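Local atomic coordinates of avirulence protein AvrP123 (Melampsora lini, PDB entry 5VJJ), a protein that binds zinc ions and acts as a rust-fungus avirulence effector recognised by the flax resistance protein P, possibly with a role in the plant nucleus. Residues A[12-17]-A[22-27]. Residues are numbered along the deposited sequence; the frame is centred on the assembly and turned at random.
With ZN (zinc ion), chain C.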
ATOM      1  N   GLY A  12       2.924   6.217 -14.204  1.00 23.55           N
ATOM      2  CA  GLY A  12       1.786   5.333 -14.159  1.00 23.11           C
ATOM      3  C   GLY A  12       0.550   6.033 -13.630  1.00 24.45           C
ATOM      4  O   GLY A  12       0.559   7.199 -13.237  1.00 25.71           O
ATOM      5  N   VAL A  13      -0.549   5.291 -13.645  1.00 30.94           N
ATOM      6  CA  VAL A  13      -1.811   5.756 -13.099  1.00 29.75           C
ATOM      7  C   VAL A  13      -2.250   4.761 -12.036  1.00 30.51           C
ATOM      8  O   VAL A  13      -1.781   3.622 -11.982  1.00 32.09           O
ATOM      9  CB  VAL A  13      -2.892   5.920 -14.187  1.00 29.69           C
ATOM     10  CG1 VAL A  13      -2.471   6.990 -15.187  1.00 29.01           C
ATOM     11  CG2 VAL A  13      -3.144   4.594 -14.895  1.00 31.45           C
ATOM     12  N   VAL A  14      -3.159   5.208 -11.171  1.00 29.60           N
ATOM     13  CA  VAL A  14      -3.621   4.394 -10.055  1.00 30.36           C
ATOM     14  C   VAL A  14      -5.065   4.764  -9.760  1.00 29.92           C
ATOM     15  O   VAL A  14      -5.529   5.861 -10.082  1.00 31.74           O
ATOM     16  CB  VAL A  14      -2.725   4.585  -8.802  1.00 32.06           C
ATOM     17  CG1 VAL A  14      -2.875   5.994  -8.225  1.00 28.16           C
ATOM     18  CG2 VAL A  14      -3.024   3.536  -7.754  1.00 33.50           C
ATOM     19  N   GLN A  15      -5.784   3.831  -9.149  1.00 31.22           N
ATOM     20  CA  GLN A  15      -7.133   4.104  -8.673  1.00 31.23           C
ATOM     21  C   GLN A  15      -7.057   4.778  -7.306  1.00 30.23           C
ATOM     22  O   GLN A  15      -6.474   4.226  -6.367  1.00 30.72           O
ATOM     23  CB  GLN A  15      -7.947   2.814  -8.600  1.00 33.41           C
ATOM     24  CG  GLN A  15      -9.408   3.035  -8.264  1.00 37.66           C
ATOM     25  CD  GLN A  15     -10.287   1.851  -8.630  1.00 39.82           C
ATOM     26  OE1 GLN A  15      -9.862   0.696  -8.563  1.00 37.88           O
ATOM     27  NE2 GLN A  15     -11.523   2.135  -9.026  1.00 46.39           N
ATOM     28  N   CYS A  16      -7.624   5.976  -7.205  1.00 37.78           N
ATOM     29  CA  CYS A  16      -7.693   6.670  -5.930  1.00 34.19           C
ATOM     30  C   CYS A  16      -8.688   5.967  -5.008  1.00 39.38           C
ATOM     31  O   CYS A  16      -9.499   5.142  -5.438  1.00 39.39           O
ATOM     32  CB  CYS A  16      -8.096   8.135  -6.140  1.00 32.81           C
ATOM     33  SG  CYS A  16      -8.399   9.100  -4.617  1.00 34.49           S
ATOM     34  N   LEU A  17      -8.612   6.295  -3.716  1.00 31.34           N
ATOM     35  CA  LEU A  17      -9.542   5.699  -2.762  1.00 30.77           C
ATOM     36  C   LEU A  17     -10.986   6.050  -3.089  1.00 31.49           C
ATOM     37  O   LEU A  17     -11.901   5.301  -2.728  1.00 48.75           O
ATOM     38  CB  LEU A  17      -9.199   6.146  -1.347  1.00 30.18           C
ATOM     39  CG  LEU A  17      -7.833   5.682  -0.843  1.00 36.25           C
ATOM     40  CD1 LEU A  17      -7.530   6.343   0.491  1.00 31.03           C
ATOM     41  CD2 LEU A  17      -7.784   4.169  -0.726  1.00 31.97           C
ATOM     42  N   ALA A  22      -6.226   8.170 -11.093  1.00 40.45           N
ATOM     43  CA  ALA A  22      -5.376   9.308 -10.788  1.00 35.39           C
ATOM     44  C   ALA A  22      -3.971   9.074 -11.323  1.00 20.55           C
ATOM     45  O   ALA A  22      -3.506   7.931 -11.388  1.00 25.40           O
ATOM     46  CB  ALA A  22      -5.304   9.560  -9.275  1.00 28.38           C
ATOM     47  N   PRO A  23      -3.274  10.142 -11.716  1.00 16.27           N
ATOM     48  CA  PRO A  23      -1.884   9.998 -12.158  1.00 15.74           C
ATOM     49  C   PRO A  23      -0.933   9.965 -10.970  1.00 35.54           C
ATOM     50  O   PRO A  23      -0.964  10.847 -10.107  1.00 15.61           O
ATOM     51  CB  PRO A  23      -1.659  11.251 -13.010  1.00 18.98           C
ATOM     52  CG  PRO A  23      -2.503  12.286 -12.328  1.00 15.31           C
ATOM     53  CD  PRO A  23      -3.740  11.537 -11.842  1.00 15.29           C
ATOM     54  N   LEU A  24      -0.089   8.939 -10.928  1.00 55.41           N
ATOM     55  CA  LEU A  24       1.010   8.928  -9.975  1.00 32.29           C
ATOM     56  C   LEU A  24       1.937  10.098 -10.259  1.00 30.78           C
ATOM     57  O   LEU A  24       2.187  10.438 -11.418  1.00 29.57           O
ATOM     58  CB  LEU A  24       1.793   7.619 -10.069  1.00 40.61           C
ATOM     59  CG  LEU A  24       1.049   6.334  -9.724  1.00 25.03           C
ATOM     60  CD1 LEU A  24       1.905   5.152 -10.125  1.00 20.22           C
ATOM     61  CD2 LEU A  24       0.719   6.299  -8.239  1.00 20.63           C
ATOM     62  N   THR A  25       2.443  10.722  -9.194  1.00 32.32           N
ATOM     63  CA  THR A  25       3.433  11.779  -9.336  1.00 27.70           C
ATOM     64  C   THR A  25       4.859  11.285  -9.135  1.00 22.63           C
ATOM     65  O   THR A  25       5.801  11.983  -9.534  1.00 20.31           O
ATOM     66  CB  THR A  25       3.136  12.921  -8.358  1.00 21.38           C
ATOM     67  OG1 THR A  25       3.074  12.410  -7.022  1.00 35.61           O
ATOM     68  CG2 THR A  25       1.813  13.586  -8.719  1.00 24.01           C
ATOM     69  N   GLN A  26       5.033  10.112  -8.534  1.00 16.43           N
ATOM     70  CA  GLN A  26       6.299   9.394  -8.544  1.00 22.69           C
ATOM     71  C   GLN A  26       5.987   7.906  -8.550  1.00 21.16           C
ATOM     72  O   GLN A  26       4.862   7.507  -8.228  1.00 24.16           O
ATOM     73  CB  GLN A  26       7.177   9.764  -7.339  1.00 23.07           C
ATOM     74  CG  GLN A  26       6.486   9.609  -5.994  1.00 43.73           C
ATOM     75  CD  GLN A  26       7.339  10.106  -4.843  1.00 21.02           C
ATOM     76  OE1 GLN A  26       6.980  11.064  -4.158  1.00 60.87           O
ATOM     77  NE2 GLN A  26       8.475   9.454  -4.621  1.00 26.52           N
ATOM     78  N   PRO A  27       6.940   7.062  -8.935  1.00 24.45           N
ATOM     79  CA  PRO A  27       6.690   5.616  -8.920  1.00 26.91           C
ATOM     80  C   PRO A  27       6.370   5.144  -7.513  1.00 44.14           C
ATOM     81  O   PRO A  27       6.745   5.802  -6.532  1.00 25.69           O
ATOM     82  CB  PRO A  27       8.013   5.013  -9.424  1.00 19.00           C
ATOM     83  CG  PRO A  27       8.724   6.132 -10.110  1.00 24.51           C
ATOM     84  CD  PRO A  27       8.295   7.387  -9.416  1.00 27.54           C
TER
HETATM   85 ZN    ZN C 201      -9.899  10.661  -5.584  1.00 30.01          ZN
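Val14 and Ala22 face each other as an antiparallel hydrogen-bonded pair: Val14 N donates to Ala22 O at 2.8 Å, and Ala22 N donates a second bond to Val14 O, nearly linear at 171° about its hydrogen. Val13 and Pro23 form the adjoining non-hydrogen-bonded pair, consistent with a proline whose ring nitrogen has no hydrogen to give. One residue further on, Leu24 N reaches Gly12 O at 3.0 Å, but the donor lies 29° off the carbonyl plane, a less direct approach than in the Val14-Ala22 pair.

Leu24 can be traced outward from this last bond. Its CB sits 3.4 Å from Gly12 O, and CG stays over the same carbonyl. There the branches part: CD1 remains over the carbonyl face, above Gly12 C, whereas CD2 turns to Val14 and meets CG1 at 3.6 Å, the two side chains crossing at about a right angle. Val14 CG1 is in place for this because it stands between its own backbone N and carbonyl carbon (chi1 68°). Val14 and Ala22 project from the same face of the hairpin, and both touch Tyr56 of strand 51-58.

Just past the paired residues, Cys16 CB lies 4.4 Å from Ala22 CB, while its SG binds zinc at 2.4 Å. Cys18, from the same turn, and Cys58 and Cys61 complete the site: a beta hairpin whose connection gives two ligands of a four-cysteine zinc finger.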